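Local coordinates for protein taurocyamine kinase (Schistosoma mansoni, PDB 4WOD) that catalyses the reversible, magnesium-dependent transfer of phosphate from ATP to taurocyamine, as a duplicated two-repeat phosphagen kinase, at residues R387-P392 with I444-G449; E431-S434 with Y439-P442; T370-L375 with H411-G416. The protein carries 4 engineered substitutions. All blocks are in the same frame, centred on the assembly; numbering follows the deposited sequence.

Contact 1: R387-P392 with I444-G449; sequences RKYLTP and ICDYHG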
loop_
_atom_site.group_PDB
_atom_site.type_symbol
_atom_site.label_atom_id
_atom_site.label_comp_id
_atom_site.label_asym_id
_atom_site.label_seq_id
_atom_site.Cartn_x
_atom_site.Cartn_y
_atom_site.Cartn_z
ATOM N N ARG A 387 6.870 15.836 16.135
ATOM C CA ARG A 387 6.889 15.286 17.495
ATOM C C ARG A 387 7.368 16.274 18.557
ATOM O O ARG A 387 6.817 16.340 19.656
ATOM C CB ARG A 387 7.776 14.040 17.546
ATOM C CG ARG A 387 7.896 13.484 18.937
ATOM C CD ARG A 387 8.514 12.106 18.968
ATOM N NE ARG A 387 8.358 11.532 20.299
ATOM C CZ ARG A 387 9.344 10.971 20.997
ATOM N NH1 ARG A 387 10.563 10.893 20.487
ATOM N NH2 ARG A 387 9.107 10.487 22.206
ATOM N N LYS A 388 8.398 17.042 18.225
ATOM C CA LYS A 388 9.026 17.940 19.190
ATOM C C LYS A 388 8.027 18.916 19.826
ATOM O O LYS A 388 8.120 19.224 21.018
ATOM C CB LYS A 388 10.163 18.711 18.509
ATOM C CG LYS A 388 10.974 19.587 19.429
ATOM C CD LYS A 388 12.100 20.235 18.653
ATOM C CE LYS A 388 12.798 21.303 19.464
ATOM N NZ LYS A 388 13.902 21.910 18.671
ATOM N N TYR A 389 7.053 19.388 19.042
ATOM C CA TYR A 389 6.123 20.387 19.563
ATOM C C TYR A 389 4.790 19.789 19.944
ATOM O O TYR A 389 3.882 20.510 20.356
ATOM C CB TYR A 389 5.950 21.525 18.553
ATOM C CG TYR A 389 7.239 22.298 18.466
ATOM C CD1 TYR A 389 7.548 23.272 19.415
ATOM C CD2 TYR A 389 8.182 22.004 17.489
ATOM C CE1 TYR A 389 8.751 23.958 19.378
ATOM C CE2 TYR A 389 9.379 22.688 17.439
ATOM C CZ TYR A 389 9.659 23.666 18.381
ATOM O OH TYR A 389 10.862 24.328 18.328
ATOM N N LEU A 390 4.682 18.469 19.837
ATOM C CA LEU A 390 3.480 17.787 20.292
ATOM C C LEU A 390 3.614 17.454 21.779
ATOM O O LEU A 390 3.814 16.295 22.147
ATOM C CB LEU A 390 3.227 16.520 19.486
ATOM C CG LEU A 390 1.811 15.957 19.618
ATOM C CD1 LEU A 390 0.814 16.846 18.892
ATOM C CD2 LEU A 390 1.744 14.534 19.077
ATOM N N THR A 391 3.507 18.477 22.625
ATOM C CA THR A 391 3.701 18.309 24.069
ATOM C C THR A 391 2.430 17.772 24.743
ATOM O O THR A 391 1.354 17.777 24.140
ATOM C CB THR A 391 4.123 19.637 24.739
ATOM O OG1 THR A 391 3.076 20.606 24.605
ATOM C CG2 THR A 391 5.424 20.180 24.128
ATOM N N PRO A 392 2.557 17.271 25.988
ATOM C CA PRO A 392 1.368 16.878 26.750
ATOM C C PRO A 392 0.316 17.982 26.828
ATOM O O PRO A 392 -0.875 17.712 26.680
ATOM C CB PRO A 392 1.940 16.573 28.133
ATOM C CG PRO A 392 3.306 16.020 27.829
ATOM C CD PRO A 392 3.800 16.808 26.641
ATOM N N ILE A 444 6.973 26.374 13.227
ATOM C CA ILE A 444 7.302 27.181 12.053
ATOM C C ILE A 444 8.533 28.032 12.342
ATOM O O ILE A 444 9.476 28.071 11.558
ATOM C CB ILE A 444 6.091 28.077 11.662
ATOM C CG1 ILE A 444 5.002 27.234 10.987
ATOM C CG2 ILE A 444 6.498 29.244 10.773
ATOM C CD1 ILE A 444 3.634 27.919 10.940
ATOM N N CYS A 445 8.507 28.697 13.491
ATOM C CA CYS A 445 9.625 29.494 13.972
ATOM C C CYS A 445 10.925 28.695 14.032
ATOM O O CYS A 445 11.971 29.169 13.589
ATOM C CB CYS A 445 9.295 30.059 15.346
ATOM S SG CYS A 445 8.147 31.452 15.278
ATOM N N ASP A 446 10.838 27.486 14.582
ATOM C CA ASP A 446 11.967 26.552 14.648
ATOM C C ASP A 446 12.464 26.152 13.254
ATOM O O ASP A 446 13.642 26.330 12.937
ATOM C CB ASP A 446 11.563 25.300 15.432
ATOM C CG ASP A 446 12.758 24.483 15.927
ATOM O OD1 ASP A 446 13.856 24.574 15.336
ATOM O OD2 ASP A 446 12.581 23.734 16.915
ATOM N N TYR A 447 11.567 25.623 12.424
ATOM C CA TYR A 447 11.948 25.163 11.082
ATOM C C TYR A 447 12.599 26.272 10.245
ATOM O O TYR A 447 13.653 26.067 9.648
ATOM C CB TYR A 447 10.721 24.600 10.339
ATOM C CG TYR A 447 11.029 23.940 9.005
ATOM C CD1 TYR A 447 11.158 22.557 8.907
ATOM C CD2 TYR A 447 11.190 24.693 7.846
ATOM C CE1 TYR A 447 11.449 21.938 7.690
ATOM C CE2 TYR A 447 11.478 24.082 6.626
ATOM C CZ TYR A 447 11.595 22.709 6.557
ATOM O OH TYR A 447 11.875 22.098 5.356
ATOM N N HIS A 448 11.965 27.441 10.192
ATOM C CA HIS A 448 12.457 28.534 9.348
ATOM C C HIS A 448 13.469 29.470 10.026
ATOM O O HIS A 448 13.918 30.439 9.417
ATOM C CB HIS A 448 11.269 29.339 8.828
ATOM C CG HIS A 448 10.332 28.523 8.000
ATOM N ND1 HIS A 448 10.562 28.255 6.669
ATOM C CD2 HIS A 448 9.198 27.860 8.328
ATOM C CE1 HIS A 448 9.599 27.477 6.207
ATOM N NE2 HIS A 448 8.752 27.233 7.189
ATOM N N GLY A 449 13.835 29.172 11.270
ATOM C CA GLY A 449 14.769 30.006 12.016
ATOM C C GLY A 449 14.323 31.453 12.194
ATOM O O GLY A 449 15.101 32.391 11.967
#

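Contact 2: E431-S434 with Y439-P442; sequences ECYS and YLDP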
loop_
_atom_site.group_PDB
_atom_site.type_symbol
_atom_site.label_atom_id
_atom_site.label_comp_id
_atom_site.label_asym_id
_atom_site.label_seq_id
_atom_site.Cartn_x
_atom_site.Cartn_y
_atom_site.Cartn_z
ATOM N N GLU A 431 -7.136 27.391 7.909
ATOM C CA GLU A 431 -7.568 27.760 9.259
ATOM C C GLU A 431 -6.748 27.030 10.332
ATOM O O GLU A 431 -6.680 27.453 11.491
ATOM C CB GLU A 431 -9.060 27.471 9.440
ATOM C CG GLU A 431 -9.636 28.018 10.747
ATOM C CD GLU A 431 -11.087 27.629 10.951
ATOM O OE1 GLU A 431 -11.888 27.841 10.019
ATOM O OE2 GLU A 431 -11.426 27.102 12.036
ATOM N N CYS A 432 -6.122 25.934 9.935
ATOM C CA CYS A 432 -5.254 25.189 10.836
ATOM C C CYS A 432 -4.196 26.095 11.471
ATOM O O CYS A 432 -3.838 25.915 12.646
ATOM C CB CYS A 432 -4.597 24.023 10.082
ATOM S SG CYS A 432 -5.707 22.625 9.801
ATOM N N TYR A 433 -3.727 27.091 10.711
ATOM C CA TYR A 433 -2.659 27.957 11.186
ATOM C C TYR A 433 -3.116 29.016 12.197
ATOM O O TYR A 433 -2.298 29.762 12.722
ATOM C CB TYR A 433 -1.966 28.646 10.007
ATOM C CG TYR A 433 -1.172 27.668 9.166
ATOM C CD1 TYR A 433 0.124 27.298 9.530
ATOM C CD2 TYR A 433 -1.723 27.094 8.028
ATOM C CE1 TYR A 433 0.871 26.405 8.757
ATOM C CE2 TYR A 433 -0.993 26.174 7.257
ATOM C CZ TYR A 433 0.298 25.842 7.623
ATOM O OH TYR A 433 1.023 24.933 6.848
ATOM N N SER A 434 -4.401 29.099 12.461
ATOM C CA SER A 434 -4.837 29.908 13.589
ATOM C C SER A 434 -5.442 29.000 14.663
ATOM O O SER A 434 -5.136 29.166 15.838
ATOM C CB SER A 434 -5.826 30.996 13.143
ATOM O OG SER A 434 -7.053 30.436 12.719
ATOM N N TYR A 439 0.506 24.907 18.405
ATOM C CA TYR A 439 1.354 23.834 17.898
ATOM C C TYR A 439 2.178 24.320 16.717
ATOM O O TYR A 439 3.389 24.117 16.671
ATOM C CB TYR A 439 0.506 22.633 17.503
ATOM C CG TYR A 439 1.235 21.518 16.799
ATOM C CD1 TYR A 439 2.119 20.698 17.488
ATOM C CD2 TYR A 439 1.007 21.255 15.451
ATOM C CE1 TYR A 439 2.766 19.657 16.852
ATOM C CE2 TYR A 439 1.647 20.210 14.809
ATOM C CZ TYR A 439 2.530 19.415 15.520
ATOM O OH TYR A 439 3.183 18.370 14.892
ATOM N N LEU A 440 1.521 24.966 15.756
ATOM C CA LEU A 440 2.182 25.259 14.488
ATOM C C LEU A 440 3.163 26.442 14.560
ATOM O O LEU A 440 4.177 26.444 13.858
ATOM C CB LEU A 440 1.137 25.504 13.389
ATOM C CG LEU A 440 0.360 24.265 12.888
ATOM C CD1 LEU A 440 -0.862 24.660 12.061
ATOM C CD2 LEU A 440 1.267 23.346 12.061
ATOM N N ASP A 441 2.888 27.441 15.401
ATOM C CA ASP A 441 3.711 28.643 15.372
ATOM C C ASP A 441 5.127 28.414 15.907
ATOM O O ASP A 441 6.084 28.842 15.277
ATOM C CB ASP A 441 3.051 29.787 16.138
ATOM C CG ASP A 441 3.780 31.101 15.936
ATOM O OD1 ASP A 441 3.678 31.663 14.825
ATOM O OD2 ASP A 441 4.464 31.556 16.872
ATOM N N PRO A 442 5.276 27.734 17.064
ATOM C CA PRO A 442 6.666 27.479 17.468
ATOM C C PRO A 442 7.403 26.563 16.474
ATOM O O PRO A 442 8.589 26.772 16.196
ATOM C CB PRO A 442 6.521 26.806 18.848
ATOM C CG PRO A 442 5.128 26.285 18.892
ATOM C CD PRO A 442 4.312 27.281 18.090
#

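Contact 3: T370-L375 with H411-G416; sequences TYLAKL and HMIRNG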
loop_
_atom_site.group_PDB
_atom_site.type_symbol
_atom_site.label_atom_id
_atom_site.label_comp_id
_atom_site.label_asym_id
_atom_site.label_seq_id
_atom_site.Cartn_x
_atom_site.Cartn_y
_atom_site.Cartn_z
ATOM N N THR A 370 -4.343 10.824 20.540
ATOM C CA THR A 370 -3.446 10.133 21.476
ATOM C C THR A 370 -2.942 8.800 20.935
ATOM O O THR A 370 -1.860 8.343 21.326
ATOM C CB THR A 370 -4.111 9.883 22.835
ATOM O OG1 THR A 370 -5.324 9.156 22.633
ATOM C CG2 THR A 370 -4.409 11.207 23.524
ATOM N N TYR A 371 -3.708 8.183 20.037
ATOM C CA TYR A 371 -3.258 6.955 19.368
ATOM C C TYR A 371 -2.112 7.260 18.410
ATOM O O TYR A 371 -1.086 6.566 18.392
ATOM C CB TYR A 371 -4.409 6.286 18.606
ATOM C CG TYR A 371 -4.003 5.049 17.814
ATOM C CD1 TYR A 371 -3.912 3.803 18.434
ATOM C CD2 TYR A 371 -3.733 5.117 16.446
ATOM C CE1 TYR A 371 -3.549 2.668 17.721
ATOM C CE2 TYR A 371 -3.374 3.988 15.724
ATOM C CZ TYR A 371 -3.276 2.762 16.366
ATOM O OH TYR A 371 -2.925 1.611 15.664
ATOM N N LEU A 372 -2.296 8.299 17.605
ATOM C CA LEU A 372 -1.256 8.710 16.664
ATOM C C LEU A 372 -0.022 9.221 17.382
ATOM O O LEU A 372 1.091 9.051 16.895
ATOM C CB LEU A 372 -1.787 9.786 15.701
ATOM C CG LEU A 372 -2.847 9.259 14.732
ATOM C CD1 LEU A 372 -3.431 10.403 13.854
ATOM C CD2 LEU A 372 -2.298 8.134 13.872
ATOM N N ALA A 373 -0.210 9.862 18.531
ATOM C CA ALA A 373 0.927 10.364 19.297
ATOM C C ALA A 373 1.807 9.199 19.781
ATOM O O ALA A 373 3.023 9.344 19.904
ATOM C CB ALA A 373 0.449 11.204 20.472
ATOM N N LYS A 374 1.190 8.053 20.054
ATOM C CA LYS A 374 1.961 6.870 20.453
ATOM C C LYS A 374 2.777 6.360 19.270
ATOM O O LYS A 374 3.968 6.092 19.414
ATOM C CB LYS A 374 1.049 5.769 21.002
ATOM C CG LYS A 374 0.288 6.176 22.257
ATOM C CD LYS A 374 -0.229 4.965 23.030
ATOM C CE LYS A 374 -1.766 4.906 23.044
ATOM N NZ LYS A 374 -2.364 5.406 24.319
ATOM N N LEU A 375 2.172 6.274 18.088
ATOM C CA LEU A 375 2.950 5.834 16.913
ATOM C C LEU A 375 4.120 6.788 16.628
ATOM O O LEU A 375 5.206 6.357 16.204
ATOM C CB LEU A 375 2.056 5.697 15.675
ATOM C CG LEU A 375 0.971 4.614 15.708
ATOM C CD1 LEU A 375 0.082 4.675 14.470
ATOM C CD2 LEU A 375 1.593 3.235 15.843
ATOM N N HIS A 411 -5.153 14.783 12.266
ATOM C CA HIS A 411 -4.979 14.780 10.817
ATOM C C HIS A 411 -3.564 15.169 10.412
ATOM O O HIS A 411 -2.969 14.554 9.520
ATOM C CB HIS A 411 -5.969 15.749 10.141
ATOM C CG HIS A 411 -7.318 15.161 9.891
ATOM N ND1 HIS A 411 -8.463 15.646 10.489
ATOM C CD2 HIS A 411 -7.706 14.127 9.112
ATOM C CE1 HIS A 411 -9.500 14.945 10.073
ATOM N NE2 HIS A 411 -9.066 14.013 9.242
ATOM N N MET A 412 -3.027 16.200 11.057
ATOM C CA MET A 412 -1.809 16.804 10.537
ATOM C C MET A 412 -0.535 16.092 11.019
ATOM O O MET A 412 0.494 16.172 10.361
ATOM C CB MET A 412 -1.774 18.313 10.861
ATOM C CG MET A 412 -1.342 18.720 12.261
ATOM S SD MET A 412 -1.203 20.552 12.404
ATOM C CE MET A 412 -2.701 21.015 11.569
ATOM N N ILE A 413 -0.603 15.341 12.113
ATOM C CA ILE A 413 0.574 14.565 12.515
ATOM C C ILE A 413 0.572 13.130 11.950
ATOM O O ILE A 413 1.573 12.416 12.073
ATOM C CB ILE A 413 0.718 14.479 14.063
ATOM C CG1 ILE A 413 -0.390 13.605 14.656
ATOM C CG2 ILE A 413 0.768 15.888 14.699
ATOM C CD1 ILE A 413 -0.048 13.050 16.030
ATOM N N ARG A 414 -0.518 12.729 11.301
ATOM C CA ARG A 414 -0.673 11.352 10.826
ATOM C C ARG A 414 0.477 10.901 9.917
ATOM O O ARG A 414 0.984 9.770 10.059
ATOM C CB ARG A 414 -2.004 11.170 10.092
ATOM C CG ARG A 414 -2.379 9.712 9.920
ATOM C CD ARG A 414 -3.713 9.500 9.183
ATOM N NE ARG A 414 -4.142 8.101 9.279
ATOM C CZ ARG A 414 -3.735 7.134 8.455
ATOM N NH1 ARG A 414 -2.898 7.405 7.454
ATOM N NH2 ARG A 414 -4.157 5.890 8.633
ATOM N N ASN A 415 0.901 11.762 8.991
ATOM C CA ASN A 415 1.986 11.348 8.093
ATOM C C ASN A 415 3.249 11.005 8.897
ATOM O O ASN A 415 3.961 10.046 8.580
ATOM C CB ASN A 415 2.315 12.420 7.038
ATOM C CG ASN A 415 2.850 13.699 7.642
ATOM O OD1 ASN A 415 2.185 14.344 8.431
ATOM N ND2 ASN A 415 4.081 14.039 7.314
ATOM N N GLY A 416 3.506 11.760 9.961
ATOM C CA GLY A 416 4.655 11.498 10.815
ATOM C C GLY A 416 4.467 10.278 11.698
ATOM O O GLY A 416 5.390 9.477 11.899
#

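Contact 1: R387-P392 with I444-G449
Asp446 meets two side chains of 387-392 through a single oxygen, OD2. Lys388 NZ lies 2.9 Å from Asp446 OD2 and forms a salt bridge with it. Asp446 OD2 accepts with its syn lone pair, the one on the side of OD1. Tyr389 OH donates a hydrogen bond to Asp446 OD2 at 2.3 Å, a length so short that its exact value is doubtful. The carboxylate sits at the edge of the Tyr389 ring, with OD2 near the ring plane. The two planes are almost perpendicular, 87° apart.

The lysine reaches this point as a fully extended chain, its CG anti to the backbone N (chi1 -175°). On the way, Lys388 CG passes over the rim of one face of the Tyr389 ring. The Tyr389 side chain also touches Tyr439, Pro442 and Leu443 of helix 437-448. These neighbours are consistent with a ring held so that its hydroxyl points at Asp446. Gly449, with positive phi, forms a Schellman motif, and Thr391 OG1 caps Ile394 N.

The contact is small and lies at the surface. The nearby ammonium of Lys388 would favour an ionised Asp446, while the share of the hydroxyl is uncertain.

Contact 2: E431-S434 with Y439-P442
Leu440 drives one methyl, CD1, into the corner between the backbone of Cys432 and the ring of Tyr433. This is the tight part of the contact. Leu440 CD1 lies 3.3 Å from Cys432 O. Its distance to Tyr433 CD1 is 3.8 Å. The same methyl stands over one face of the tyrosine ring in a CH-pi contact, 4.2 Å from Leu440 CD1 to the ring centroid and 28° off the normal. It is displaced toward the CD1 side of the ring. The two side chains cross at about a right angle. Leu440 carries CG beside its backbone N (chi1 -72°), and this sends CD1 across to the other segment. Cys432 adds a looser apolar contact, with its CB 4.3 Å from Leu440 CD1.

The contact joins two consecutive helices, 432-435 and 437-448, across the short link between them. Both belong to the small, helical N-terminal domain of the second repeat. Helix 437-448 is kinked here, because Pro442 has no N-H to offer the preceding turn.

The Tyr433 hydroxyl bonds to Thr629 O, and its side chain touches Pro632 and lies about 6 Å from that of Cys631, the predicted active-site residue. Met412 of helix 409-418 packs against Leu440.

The outer side is polar and looser. Ser434 is exposed and its side chain starts away from the leucine. Ser434 OG and Ser434 N both bond to Glu431 O, from the same face of that carbonyl. Glu431 extends further from the contact, and its OE2 accepts a hydrogen bond from Thr404 N.

Contact 3: T370-L375 with H411-G416
Leu372 has the most surface buried here, and it meets both Ile413 and Arg414. Its CB lies 3.7 Å from Ile413 CD1. One branch further out, Leu372 CD1 rests alongside the aliphatic start of the arginine, 4.1 Å from Arg414 CB and equally close to its CG.

Ile413 makes its share with the tip of its longer branch. CG1 stands between the backbone N and the carbonyl carbon (chi1 69°), which aims CD1 at helix 369-376. There Ile413 CD1 also comes to 4.1 Å from Ala373 N, so the methyl touches the backbone of that helix as well as a side chain.

The two segments run roughly parallel. Their axes approach to 9.1 Å and cross at 24°. They belong to the helical N-terminal domain of the second repeat, and the contact packs its first helix against helix 409-418. Helix 409-418 is kinked here: the N atoms of Asn415 and Gly416 make no bond to the turn before.

Arg414 serves the contact with its carbons alone. From CG to NE its chain is extended, and the guanidinium of this buried residue ends among outside partners. NH2 bonds to Asn292 OD1, NE pairs with Glu367, and NH1 bonds to Asp557 O.

Overall arrangement
All three contacts lie in the N-terminal domain of the second repeat. Contacts 1 and 2 share helix 437-448, with centres about 10 Å apart, and contact 2 is nested in the chain loop closed by contact 1. Contact 3 lies about 15 Å from contact 1 and about 16 Å from contact 2, centre to centre. Leu390 links contact 1 to contact 3, its CD2 lying 3.8 Å from Ile413 CD1. Met412 and Tyr439 join contacts 2 and 3. Contact 2 is near the predicted active-site Cys631, whereas the Ile413 side chain of contact 3 is about 12 Å from that of Cys631. The bound arginine occupies the pocket of the first repeat.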